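Uncharacterized N-acetyltransferase D2E76_00625 (Mycobacteroides abscessus, PDB 6YCA) is a GCN5-related N-acetyltransferase of the Eis type that binds acetyl coenzyme A but is apparently unable to modify aminoglycosides. Local coordinates at residues S84-P89 against V372-N377; I150-A155 against D306-R311; A215-K220 against R232-D237; R247-D252 against D276-G281. All blocks are in the same frame, centred on the assembly; numbering follows the deposited sequence.

Contact 1. Residues S84-P89 against V372-N377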
loop_
_atom_site.group_PDB
_atom_site.type_symbol
_atom_site.label_atom_id
_atom_site.label_comp_id
_atom_site.label_asym_id
_atom_site.label_seq_id
_atom_site.Cartn_x
_atom_site.Cartn_y
_atom_site.Cartn_z
ATOM N N SER A 84 29.899 18.036 -27.683
ATOM C CA SER A 84 30.238 16.959 -26.768
ATOM C C SER A 84 31.020 15.888 -27.519
ATOM O O SER A 84 31.270 16.000 -28.724
ATOM C CB SER A 84 28.966 16.387 -26.130
ATOM O OG SER A 84 29.249 15.250 -25.335
ATOM N N TRP A 85 31.407 14.842 -26.792
ATOM C CA TRP A 85 31.988 13.648 -27.386
ATOM C C TRP A 85 31.260 12.416 -26.858
ATOM O O TRP A 85 30.531 12.479 -25.867
ATOM C CB TRP A 85 33.505 13.534 -27.142
ATOM C CG TRP A 85 33.961 13.733 -25.715
ATOM C CD1 TRP A 85 34.586 14.833 -25.204
ATOM C CD2 TRP A 85 33.857 12.793 -24.633
ATOM N NE1 TRP A 85 34.866 14.643 -23.871
ATOM C CE2 TRP A 85 34.427 13.401 -23.495
ATOM C CE3 TRP A 85 33.332 11.499 -24.513
ATOM C CZ2 TRP A 85 34.482 12.764 -22.254
ATOM C CZ3 TRP A 85 33.388 10.868 -23.280
ATOM C CH2 TRP A 85 33.961 11.501 -22.168
ATOM N N LEU A 86 31.445 11.293 -27.549
ATOM C CA LEU A 86 30.832 10.030 -27.157
ATOM C C LEU A 86 31.832 8.910 -27.393
ATOM O O LEU A 86 32.436 8.832 -28.468
ATOM C CB LEU A 86 29.560 9.760 -27.964
ATOM C CG LEU A 86 28.611 8.667 -27.469
ATOM C CD1 LEU A 86 27.184 9.045 -27.819
ATOM C CD2 LEU A 86 28.956 7.322 -28.072
ATOM N N THR A 87 31.999 8.049 -26.392
ATOM C CA THR A 87 32.943 6.940 -26.464
ATOM C C THR A 87 32.287 5.740 -27.142
ATOM O O THR A 87 31.304 5.193 -26.631
ATOM C CB THR A 87 33.439 6.569 -25.066
ATOM O OG1 THR A 87 34.006 7.724 -24.430
ATOM C CG2 THR A 87 34.488 5.469 -25.150
ATOM N N VAL A 88 32.835 5.334 -28.284
ATOM C CA VAL A 88 32.336 4.205 -29.069
ATOM C C VAL A 88 33.170 2.970 -28.739
ATOM O O VAL A 88 34.248 3.106 -28.140
ATOM C CB VAL A 88 32.386 4.531 -30.569
ATOM C CG1 VAL A 88 31.576 5.780 -30.857
ATOM C CG2 VAL A 88 33.830 4.688 -31.024
ATOM N N PRO A 89 32.722 1.758 -29.084
ATOM C CA PRO A 89 33.516 0.560 -28.777
ATOM C C PRO A 89 34.944 0.663 -29.292
ATOM O O PRO A 89 35.186 0.990 -30.455
ATOM C CB PRO A 89 32.743 -0.558 -29.481
ATOM C CG PRO A 89 31.338 -0.094 -29.454
ATOM C CD PRO A 89 31.389 1.405 -29.607
ATOM N N VAL A 372 22.370 -1.058 -32.457
ATOM C CA VAL A 372 23.475 -2.010 -32.397
ATOM C C VAL A 372 24.823 -1.320 -32.230
ATOM O O VAL A 372 25.765 -1.932 -31.707
ATOM C CB VAL A 372 23.533 -2.819 -33.703
ATOM C CG1 VAL A 372 24.514 -3.968 -33.588
ATOM C CG2 VAL A 372 22.166 -3.325 -34.070
ATOM N N TYR A 373 24.926 -0.047 -32.627
ATOM C CA TYR A 373 26.232 0.563 -32.859
ATOM C C TYR A 373 27.112 0.536 -31.613
ATOM O O TYR A 373 28.327 0.322 -31.710
ATOM C CB TYR A 373 26.064 1.996 -33.370
ATOM C CG TYR A 373 27.383 2.700 -33.575
ATOM C CD1 TYR A 373 28.161 2.433 -34.691
ATOM C CD2 TYR A 373 27.867 3.601 -32.639
ATOM C CE1 TYR A 373 29.374 3.056 -34.881
ATOM C CE2 TYR A 373 29.084 4.232 -32.818
ATOM C CZ TYR A 373 29.833 3.955 -33.943
ATOM O OH TYR A 373 31.044 4.574 -34.136
ATOM N N LEU A 374 26.523 0.731 -30.436
ATOM C CA LEU A 374 27.295 0.827 -29.205
ATOM C C LEU A 374 27.483 -0.509 -28.503
ATOM O O LEU A 374 28.105 -0.550 -27.435
ATOM C CB LEU A 374 26.660 1.844 -28.254
ATOM C CG LEU A 374 26.734 3.295 -28.735
ATOM C CD1 LEU A 374 26.111 4.238 -27.717
ATOM C CD2 LEU A 374 28.173 3.695 -29.049
ATOM N N GLY A 375 26.969 -1.596 -29.073
ATOM C CA GLY A 375 27.063 -2.900 -28.455
ATOM C C GLY A 375 25.926 -3.233 -27.518
ATOM O O GLY A 375 25.957 -4.299 -26.890
ATOM N N GLY A 376 24.931 -2.353 -27.397
ATOM C CA GLY A 376 23.790 -2.579 -26.532
ATOM C C GLY A 376 22.724 -3.475 -27.094
ATOM O O GLY A 376 21.772 -3.794 -26.382
ATOM N N ASN A 377 22.854 -3.872 -28.358
ATOM C CA ASN A 377 21.935 -4.808 -28.986
ATOM C C ASN A 377 22.720 -5.618 -30.002
ATOM O O ASN A 377 23.766 -5.187 -30.494
ATOM C CB ASN A 377 20.781 -4.092 -29.694
ATOM C CG ASN A 377 19.869 -3.363 -28.734
ATOM O OD1 ASN A 377 18.871 -3.911 -28.260
ATOM N ND2 ASN A 377 20.205 -2.113 -28.442
#

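Contact 2. Residues I150-A155 against D306-R311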
loop_
_atom_site.group_PDB
_atom_site.type_symbol
_atom_site.label_atom_id
_atom_site.label_comp_id
_atom_site.label_asym_id
_atom_site.label_seq_id
_atom_site.Cartn_x
_atom_site.Cartn_y
_atom_site.Cartn_z
ATOM N N ILE A 150 17.377 3.379 -29.644
ATOM C CA ILE A 150 17.789 3.175 -28.257
ATOM C C ILE A 150 19.104 2.404 -28.255
ATOM O O ILE A 150 19.133 1.213 -28.578
ATOM C CB ILE A 150 16.716 2.447 -27.447
ATOM C CG1 ILE A 150 15.409 3.240 -27.460
ATOM C CG2 ILE A 150 17.197 2.253 -26.027
ATOM C CD1 ILE A 150 14.280 2.560 -26.715
ATOM N N ALA A 151 20.196 3.072 -27.883
ATOM C CA ALA A 151 21.522 2.469 -27.970
ATOM C C ALA A 151 22.069 1.977 -26.638
ATOM O O ALA A 151 22.866 1.032 -26.629
ATOM C CB ALA A 151 22.522 3.454 -28.585
ATOM N N THR A 152 21.684 2.593 -25.519
ATOM C CA THR A 152 22.095 2.122 -24.203
ATOM C C THR A 152 20.898 2.141 -23.268
ATOM O O THR A 152 19.966 2.928 -23.444
ATOM C CB THR A 152 23.186 2.996 -23.559
ATOM O OG1 THR A 152 22.588 4.170 -22.990
ATOM C CG2 THR A 152 24.252 3.393 -24.576
ATOM N N SER A 153 20.955 1.288 -22.249
ATOM C CA SER A 153 19.955 1.265 -21.195
ATOM C C SER A 153 20.662 1.306 -19.848
ATOM O O SER A 153 21.847 0.978 -19.734
ATOM C CB SER A 153 19.062 0.018 -21.273
ATOM O OG SER A 153 18.337 -0.025 -22.491
ATOM N N SER A 154 19.917 1.726 -18.831
ATOM C CA SER A 154 20.426 1.844 -17.475
ATOM C C SER A 154 19.547 1.045 -16.521
ATOM O O SER A 154 18.367 0.795 -16.789
ATOM C CB SER A 154 20.482 3.314 -17.043
ATOM O OG SER A 154 19.180 3.839 -16.851
ATOM N N ALA A 155 20.137 0.637 -15.402
ATOM C CA ALA A 155 19.442 -0.167 -14.406
ATOM C C ALA A 155 19.566 0.481 -13.033
ATOM O O ALA A 155 20.441 1.320 -12.790
ATOM C CB ALA A 155 19.958 -1.615 -14.357
ATOM N N ASP A 306 15.160 2.738 -20.838
ATOM C CA ASP A 306 15.971 3.178 -21.966
ATOM C C ASP A 306 16.762 4.422 -21.582
ATOM O O ASP A 306 16.319 5.245 -20.776
ATOM C CB ASP A 306 15.090 3.500 -23.176
ATOM C CG ASP A 306 13.971 4.477 -22.848
ATOM O OD1 ASP A 306 13.091 4.138 -22.031
ATOM O OD2 ASP A 306 13.988 5.602 -23.384
ATOM N N GLU A 307 17.962 4.541 -22.147
ATOM C CA GLU A 307 18.831 5.661 -21.805
ATOM C C GLU A 307 19.222 6.474 -23.032
ATOM O O GLU A 307 18.654 7.542 -23.284
ATOM C CB GLU A 307 20.077 5.190 -21.058
ATOM C CG GLU A 307 20.856 6.338 -20.470
ATOM C CD GLU A 307 22.111 5.899 -19.761
ATOM O OE1 GLU A 307 22.875 5.084 -20.325
ATOM O OE2 GLU A 307 22.312 6.360 -18.616
ATOM N N THR A 308 20.197 5.985 -23.793
ATOM C CA THR A 308 20.717 6.740 -24.923
ATOM C C THR A 308 19.843 6.503 -26.146
ATOM O O THR A 308 19.717 5.366 -26.618
ATOM C CB THR A 308 22.151 6.318 -25.237
ATOM O OG1 THR A 308 22.969 6.441 -24.067
ATOM C CG2 THR A 308 22.720 7.194 -26.339
ATOM N N TRP A 309 19.242 7.569 -26.660
ATOM C CA TRP A 309 18.603 7.552 -27.971
ATOM C C TRP A 309 19.639 8.099 -28.947
ATOM O O TRP A 309 19.880 9.306 -29.005
ATOM C CB TRP A 309 17.319 8.375 -27.974
ATOM C CG TRP A 309 16.198 7.727 -27.223
ATOM C CD1 TRP A 309 16.059 7.649 -25.874
ATOM C CD2 TRP A 309 15.071 7.040 -27.783
ATOM N NE1 TRP A 309 14.910 6.971 -25.554
ATOM C CE2 TRP A 309 14.287 6.584 -26.710
ATOM C CE3 TRP A 309 14.649 6.770 -29.088
ATOM C CZ2 TRP A 309 13.103 5.878 -26.897
ATOM C CZ3 TRP A 309 13.473 6.067 -29.272
ATOM C CH2 TRP A 309 12.716 5.629 -28.182
ATOM N N LEU A 310 20.274 7.197 -29.689
ATOM C CA LEU A 310 21.402 7.528 -30.548
ATOM C C LEU A 310 20.938 7.715 -31.985
ATOM O O LEU A 310 20.125 6.938 -32.493
ATOM C CB LEU A 310 22.459 6.424 -30.485
ATOM C CG LEU A 310 23.714 6.633 -31.327
ATOM C CD1 LEU A 310 24.411 7.914 -30.923
ATOM C CD2 LEU A 310 24.647 5.453 -31.173
ATOM N N ARG A 311 21.452 8.760 -32.631
ATOM C CA ARG A 311 21.159 9.062 -34.031
ATOM C C ARG A 311 22.480 9.189 -34.778
ATOM O O ARG A 311 23.263 10.103 -34.503
ATOM C CB ARG A 311 20.349 10.350 -34.137
ATOM C CG ARG A 311 20.289 10.960 -35.513
ATOM C CD ARG A 311 19.383 10.198 -36.464
ATOM N NE ARG A 311 20.003 10.088 -37.781
ATOM C CZ ARG A 311 19.341 10.057 -38.932
ATOM N NH1 ARG A 311 18.020 10.142 -38.950
ATOM N NH2 ARG A 311 20.007 9.952 -40.072
#

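Contact 3. Residues A215-K220 against R232-D237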
loop_
_atom_site.group_PDB
_atom_site.type_symbol
_atom_site.label_atom_id
_atom_site.label_comp_id
_atom_site.label_asym_id
_atom_site.label_seq_id
_atom_site.Cartn_x
_atom_site.Cartn_y
_atom_site.Cartn_z
ATOM N N ALA A 215 22.739 22.856 -4.277
ATOM C CA ALA A 215 22.466 23.944 -3.344
ATOM C C ALA A 215 21.010 23.965 -2.901
ATOM O O ALA A 215 20.720 24.331 -1.757
ATOM C CB ALA A 215 22.855 25.283 -3.967
ATOM N N ALA A 216 20.089 23.555 -3.774
ATOM C CA ALA A 216 18.675 23.570 -3.412
ATOM C C ALA A 216 18.343 22.478 -2.404
ATOM O O ALA A 216 17.420 22.640 -1.598
ATOM C CB ALA A 216 17.809 23.428 -4.663
ATOM N N ASP A 217 19.074 21.367 -2.439
ATOM C CA ASP A 217 18.820 20.255 -1.532
ATOM C C ASP A 217 19.547 20.498 -0.214
ATOM O O ASP A 217 20.774 20.645 -0.214
ATOM C CB ASP A 217 19.327 18.965 -2.167
ATOM C CG ASP A 217 18.831 17.721 -1.450
ATOM O OD1 ASP A 217 18.136 17.859 -0.421
ATOM O OD2 ASP A 217 19.132 16.601 -1.920
ATOM N N PRO A 218 18.841 20.559 0.919
ATOM C CA PRO A 218 19.544 20.747 2.198
ATOM C C PRO A 218 20.416 19.567 2.584
ATOM O O PRO A 218 21.391 19.753 3.321
ATOM C CB PRO A 218 18.406 20.978 3.202
ATOM C CG PRO A 218 17.228 20.321 2.583
ATOM C CD PRO A 218 17.382 20.506 1.096
ATOM N N VAL A 219 20.094 18.362 2.116
ATOM C CA VAL A 219 20.910 17.183 2.394
ATOM C C VAL A 219 22.118 17.223 1.467
ATOM O O VAL A 219 21.984 17.079 0.250
ATOM C CB VAL A 219 20.118 15.882 2.213
ATOM C CG1 VAL A 219 20.445 14.910 3.324
ATOM C CG2 VAL A 219 18.625 16.161 2.201
ATOM N N LYS A 220 23.285 17.405 2.037
ATOM C CA LYS A 220 24.484 17.467 1.219
ATOM C C LYS A 220 25.015 16.065 0.957
ATOM O O LYS A 220 24.886 15.176 1.806
ATOM C CB LYS A 220 25.554 18.295 1.924
ATOM C CG LYS A 220 25.132 19.739 2.154
ATOM C CD LYS A 220 24.732 20.392 0.834
ATOM C CE LYS A 220 23.961 21.670 1.041
ATOM N NZ LYS A 220 23.443 22.175 -0.255
ATOM N N ARG A 232 29.470 9.281 -5.035
ATOM C CA ARG A 232 28.602 10.215 -4.326
ATOM C C ARG A 232 27.366 9.474 -3.841
ATOM O O ARG A 232 26.758 8.716 -4.603
ATOM C CB ARG A 232 28.143 11.333 -5.258
ATOM C CG ARG A 232 29.101 12.469 -5.464
ATOM C CD ARG A 232 28.538 13.366 -6.550
ATOM N NE ARG A 232 27.169 13.781 -6.251
ATOM C CZ ARG A 232 26.804 15.031 -5.990
ATOM N NH1 ARG A 232 27.702 16.007 -6.016
ATOM N NH2 ARG A 232 25.532 15.306 -5.731
ATOM N N TYR A 233 26.990 9.695 -2.585
ATOM C CA TYR A 233 25.785 9.076 -2.045
ATOM C C TYR A 233 25.121 9.996 -1.031
ATOM O O TYR A 233 25.786 10.785 -0.354
ATOM C CB TYR A 233 26.046 7.681 -1.457
ATOM C CG TYR A 233 27.128 7.616 -0.402
ATOM C CD1 TYR A 233 28.462 7.445 -0.756
ATOM C CD2 TYR A 233 26.816 7.718 0.946
ATOM C CE1 TYR A 233 29.455 7.376 0.210
ATOM C CE2 TYR A 233 27.798 7.650 1.915
ATOM C CZ TYR A 233 29.115 7.482 1.544
ATOM O OH TYR A 233 30.091 7.418 2.512
ATOM N N ARG A 234 23.797 9.875 -0.924
ATOM C CA ARG A 234 22.991 10.742 -0.081
ATOM C C ARG A 234 22.025 9.925 0.768
ATOM O O ARG A 234 21.389 8.992 0.264
ATOM C CB ARG A 234 22.182 11.697 -0.972
ATOM C CG ARG A 234 21.869 13.043 -0.343
ATOM C CD ARG A 234 21.265 13.996 -1.368
ATOM N NE ARG A 234 22.256 14.373 -2.376
ATOM C CZ ARG A 234 22.138 15.405 -3.208
ATOM N NH1 ARG A 234 23.098 15.661 -4.085
ATOM N NH2 ARG A 234 21.066 16.187 -3.163
ATOM N N PRO A 235 21.874 10.263 2.049
ATOM C CA PRO A 235 20.865 9.589 2.875
ATOM C C PRO A 235 19.471 10.068 2.496
ATOM O O PRO A 235 19.270 11.221 2.101
ATOM C CB PRO A 235 21.236 10.012 4.302
ATOM C CG PRO A 235 21.913 11.326 4.135
ATOM C CD PRO A 235 22.656 11.247 2.820
ATOM N N GLN A 236 18.494 9.169 2.628
ATOM C CA GLN A 236 17.128 9.487 2.228
ATOM C C GLN A 236 16.283 10.132 3.319
ATOM O O GLN A 236 16.345 11.348 3.522
ATOM C CB GLN A 236 16.439 8.242 1.668
ATOM C CG GLN A 236 17.107 7.693 0.426
ATOM C CD GLN A 236 16.996 8.646 -0.745
ATOM O OE1 GLN A 236 17.955 9.333 -1.103
ATOM N NE2 GLN A 236 15.817 8.691 -1.352
ATOM N N ASP A 237 15.454 9.344 3.994
ATOM C CA ASP A 237 14.476 9.894 4.931
ATOM C C ASP A 237 15.165 10.221 6.256
ATOM O O ASP A 237 15.009 9.541 7.274
ATOM C CB ASP A 237 13.294 8.950 5.091
ATOM C CG ASP A 237 12.633 8.628 3.765
ATOM O OD1 ASP A 237 12.271 9.577 3.038
ATOM O OD2 ASP A 237 12.490 7.430 3.443
#

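Contact 4. Residues R247-D252 against D276-G281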
loop_
_atom_site.group_PDB
_atom_site.type_symbol
_atom_site.label_atom_id
_atom_site.label_comp_id
_atom_site.label_asym_id
_atom_site.label_seq_id
_atom_site.Cartn_x
_atom_site.Cartn_y
_atom_site.Cartn_z
ATOM N N ARG A 247 17.078 2.000 6.771
ATOM C CA ARG A 247 17.837 3.209 6.470
ATOM C C ARG A 247 18.458 3.093 5.083
ATOM O O ARG A 247 19.280 2.204 4.842
ATOM C CB ARG A 247 18.904 3.441 7.536
ATOM C CG ARG A 247 18.333 3.663 8.930
ATOM C CD ARG A 247 19.429 3.811 9.970
ATOM N NE ARG A 247 19.920 2.507 10.404
ATOM C CZ ARG A 247 19.469 1.853 11.468
ATOM N NH1 ARG A 247 18.506 2.375 12.214
ATOM N NH2 ARG A 247 19.977 0.670 11.782
ATOM N N THR A 248 18.083 3.986 4.171
ATOM C CA THR A 248 18.515 3.900 2.783
ATOM C C THR A 248 19.399 5.085 2.405
ATOM O O THR A 248 19.130 6.225 2.793
ATOM C CB THR A 248 17.289 3.893 1.855
ATOM O OG1 THR A 248 16.397 2.840 2.240
ATOM C CG2 THR A 248 17.701 3.708 0.404
ATOM N N ILE A 249 20.456 4.804 1.642
ATOM C CA ILE A 249 21.244 5.827 0.964
ATOM C C ILE A 249 21.057 5.660 -0.540
ATOM O O ILE A 249 20.735 4.577 -1.040
ATOM C CB ILE A 249 22.745 5.815 1.333
ATOM C CG1 ILE A 249 23.416 4.540 0.821
ATOM C CG2 ILE A 249 22.940 5.984 2.832
ATOM C CD1 ILE A 249 24.904 4.520 1.030
ATOM N N SER A 250 21.297 6.743 -1.270
ATOM C CA SER A 250 21.126 6.771 -2.716
ATOM C C SER A 250 22.429 7.216 -3.364
ATOM O O SER A 250 22.921 8.314 -3.085
ATOM C CB SER A 250 19.999 7.727 -3.099
ATOM O OG SER A 250 19.779 7.694 -4.494
ATOM N N VAL A 251 22.969 6.376 -4.239
ATOM C CA VAL A 251 24.205 6.664 -4.959
ATOM C C VAL A 251 23.817 7.235 -6.319
ATOM O O VAL A 251 23.237 6.532 -7.154
ATOM C CB VAL A 251 25.071 5.405 -5.108
ATOM C CG1 VAL A 251 26.302 5.698 -5.939
ATOM C CG2 VAL A 251 25.461 4.860 -3.756
ATOM N N ASP A 252 24.126 8.514 -6.546
ATOM C CA ASP A 252 23.788 9.155 -7.813
ATOM C C ASP A 252 24.912 9.118 -8.844
ATOM O O ASP A 252 24.636 9.287 -10.038
ATOM C CB ASP A 252 23.313 10.597 -7.594
ATOM C CG ASP A 252 24.285 11.413 -6.782
ATOM O OD1 ASP A 252 25.256 10.824 -6.272
ATOM O OD2 ASP A 252 24.082 12.639 -6.653
ATOM N N ASP A 276 21.173 0.291 5.826
ATOM C CA ASP A 276 20.412 -0.927 5.595
ATOM C C ASP A 276 20.215 -1.243 4.120
ATOM O O ASP A 276 20.317 -2.409 3.726
ATOM C CB ASP A 276 19.050 -0.842 6.295
ATOM C CG ASP A 276 19.169 -0.870 7.812
ATOM O OD1 ASP A 276 19.997 -1.650 8.326
ATOM O OD2 ASP A 276 18.444 -0.109 8.488
ATOM N N VAL A 277 19.929 -0.239 3.292
ATOM C CA VAL A 277 19.654 -0.437 1.874
ATOM C C VAL A 277 20.527 0.514 1.071
ATOM O O VAL A 277 20.599 1.707 1.378
ATOM C CB VAL A 277 18.170 -0.174 1.559
ATOM C CG1 VAL A 277 17.906 -0.326 0.075
ATOM C CG2 VAL A 277 17.287 -1.099 2.368
ATOM N N ILE A 278 21.179 -0.006 0.037
ATOM C CA ILE A 278 21.993 0.801 -0.864
ATOM C C ILE A 278 21.310 0.792 -2.224
ATOM O O ILE A 278 21.114 -0.274 -2.819
ATOM C CB ILE A 278 23.428 0.256 -0.966
ATOM C CG1 ILE A 278 24.019 0.044 0.431
ATOM C CG2 ILE A 278 24.301 1.201 -1.775
ATOM C CD1 ILE A 278 25.354 -0.681 0.421
ATOM N N GLU A 279 20.951 1.969 -2.725
ATOM C CA GLU A 279 20.314 2.081 -4.032
ATOM C C GLU A 279 21.267 2.766 -5.000
ATOM O O GLU A 279 21.672 3.911 -4.778
ATOM C CB GLU A 279 18.958 2.784 -3.972
ATOM C CG GLU A 279 18.200 2.685 -5.300
ATOM C CD GLU A 279 16.724 3.040 -5.184
ATOM O OE1 GLU A 279 16.330 3.644 -4.160
ATOM O OE2 GLU A 279 15.957 2.702 -6.120
ATOM N N LEU A 280 21.628 2.053 -6.060
ATOM C CA LEU A 280 22.503 2.552 -7.109
ATOM C C LEU A 280 21.642 2.815 -8.331
ATOM O O LEU A 280 20.828 1.966 -8.705
ATOM C CB LEU A 280 23.539 1.492 -7.491
ATOM C CG LEU A 280 24.673 0.993 -6.590
ATOM C CD1 LEU A 280 25.677 2.091 -6.280
ATOM C CD2 LEU A 280 24.151 0.340 -5.316
ATOM N N GLY A 281 21.792 3.989 -8.933
ATOM C CA GLY A 281 21.062 4.301 -10.138
ATOM C C GLY A 281 21.318 5.706 -10.641
ATOM O O GLY A 281 21.390 6.665 -9.864
#

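Contact 1. Residues S84-P89 against V372-N377
Val-88 and Leu-374 bring the two backbones nearest, their CA atoms 6.1 Å apart, with no hydrogen bond between the segments. On one side strand 75-87 runs out at Thr-87 and the chain goes on through Val-88 and Pro-89. On the other, near the end of helix 366-373, Gly-375 has a positive phi (89°) and gives its N-H to Val-372 O (2.9 Å). The contact is made by side chains. Leu-374, with CG beside its own backbone N and turned from the carbonyl carbon (chi1 -68°), carries CD2 toward Leu-86 and Pro-89. That methyl meets Leu-86 CD2 at 3.8 Å and also lies against the proline ring, where Pro-89 CD is 4.0 Å from Leu-374 CD2. The leucine runs crosswise to the proline ring. Farther round the same ring, Pro-89 CG rests at 3.8 Å from both Tyr-373 O and Leu-374 O. Tyr-373, extended opposite its backbone N (chi1 178°), offers a ring edge rather than a face: Val-88 CG1 sits near the ring plane, 3.5 Å from Tyr-373 CE2. Beyond that edge the phenol oxygen is hydrogen-bonded to Ala-318 O, which fixes the outer end of the ring. Thr-87 turns away and bonds through OG1 to Ser-199 OG. Leu-374 further packs on Thr-152 and Pro-409. The arrangement is an apolar interdomain joint, in which the end of a strand of the first acetyltransferase (GNAT) region abuts the chain near the end of a helix of the sterol carrier protein-like region.

Contact 2. Residues I150-A155 against D306-R311
The Trp-309 indole has Ile-150 over one face: CG1 stands above the six-membered ring, 3.5 Å from its centroid and 9° off the normal, a CH-pi contact. Isoleucine and indole extend together, and Ile-150 CD1 also reaches Trp-309 CZ2 at 3.5 Å. Trp-309 NE1 donates to the anti lone pair of Asp-306 OD2 (2.7 Å), which lies a little out of the ring plane. Asp-306 OD1 is salt-bridged to Arg-297 of the second subunit. Strand 299-312, the last of the second GNAT region, lies between strands 132-135 and 149-160. It runs antiparallel to 149-160, with axes at 156°, but the pairing is interrupted where Ala-151 and Thr-152 both face Thr-308: a classic beta bulge. There Ala-151 N donates to Thr-308 O at 2.7 Å, nearly in line with the carbonyl, while Thr-152 O accepts chiefly from Glu-307 N (2.9 Å); the Thr-308 N-H is bent and divided between Thr-152 O and OG1. On the face away from Trp-309, the Thr-308 hydroxyl donates to Thr-152 OG1, which in turn donates to Glu-307 OE1, on its anti lone pair (2.8 Å). The Ala-411 backbone N-H also binds Glu-307 OE1. Ala-151 CB packs on Leu-310 CB at 3.5 Å.

Contact 3. Residues A215-K220 against R232-D237
Asp-217 and Arg-234 form the polar bond across this contact, a salt bridge between Asp-217 OD2 and Arg-234 NH2, modelled at 2.3 Å, too short to be taken literally. The carboxylate comes in at an edge of the guanidinium, from the opposite direction to the arginine, with the two planes 42° apart. Arg-234 carries CG roughly opposite its backbone N (chi1 -150°) and bends at chi3 (-68°), turning the guanidinium to the aspartate. The backbone adds to the setting: Val-219 O lies over one guanidinium face and is 3.6 Å from Arg-234 CD. Arg-232 NH2 lies close at another edge, in the plane, without a bond between the two groups. Both arginines attend the carboxylate of Asp-214, Arg-232 through a salt bridge and Arg-234 through a long, weak ion pair. Apolar contact is modest. Val-219 CG1 meets Pro-235 CG at 4.0 Å as the two pass each other head to tail. Hydrogen bonds inside 215-220 shape the turn. Lys-220 NZ binds Asp-217 O at 3.1 Å and also Asp-214 O, and Val-219 N reaches Asp-217 OD1 at 3.2 Å, from above the carboxylate plane. That last bond defines an Asx turn, placed just after helix 204-216, whose aspartate ties the turn to strand 229-235 at the surface of the second GNAT region.

Contact 4. Residues R247-D252 against D276-G281
Strands 248-256 and 277-284, with helix 259-270 between them, form a beta-alpha-beta unit of the second GNAT region; the two strands run parallel here, axes 20° apart. Where they begin, Asp-276 holds Arg-247. OD2 takes the Arg-247 N-H on its anti lone pair (3.0 Å, 168°), and it also lies over one face of the guanidinium, 3.6 Å from Arg-247 NE. This second link is a pairing of charges alone, because OD2 lies well off the guanidinium plane; the NE hydrogen goes instead to Leu-274 O. Arg-247 O in turn accepts from both Asp-276 N and Val-277 N (3.0 Å for Val-277). Regular parallel bonds follow: Ile-249 N to Val-277 O, Glu-279 N to Ile-249 O, and Val-251 N to Glu-279 O at 2.8 Å and nearly straight. The next, Gly-281 N to Val-251 O, is weak at 3.4 Å. Thr-248 and Val-277 are neighbours on one face, with Thr-248 OG1 3.6 Å from Val-277 CB. On the other, Val-251 CB meets Leu-280 CD1 at 3.6 Å. Helix 259-270 covers that second face, its Leu-269 touching Ile-249, Val-251 and Ile-278; strand 229-235 flanks 248-256, and strand 149-160 flanks 277-284.

Starting from the N terminus, contact 1, between 84-89 and 372-377, closes the widest of the four loops, from the first GNAT region to the sterol carrier protein-like region. Within it, contact 2 joins 150-155 to 306-311, enclosing most of the second GNAT region, whose last strand it pairs with strand 149-160. Inside that loop lie contacts 3 and 4, in series: the first closes before the second opens. They touch through the neighbouring strands 229-235 and 248-256, where Arg-234 O and Ser-250 N probably share a hydrogen bond. Contacts 1 and 2 also touch, with Leu-374 against Leu-310. No loops cross, and strand 149-160 links the two groups.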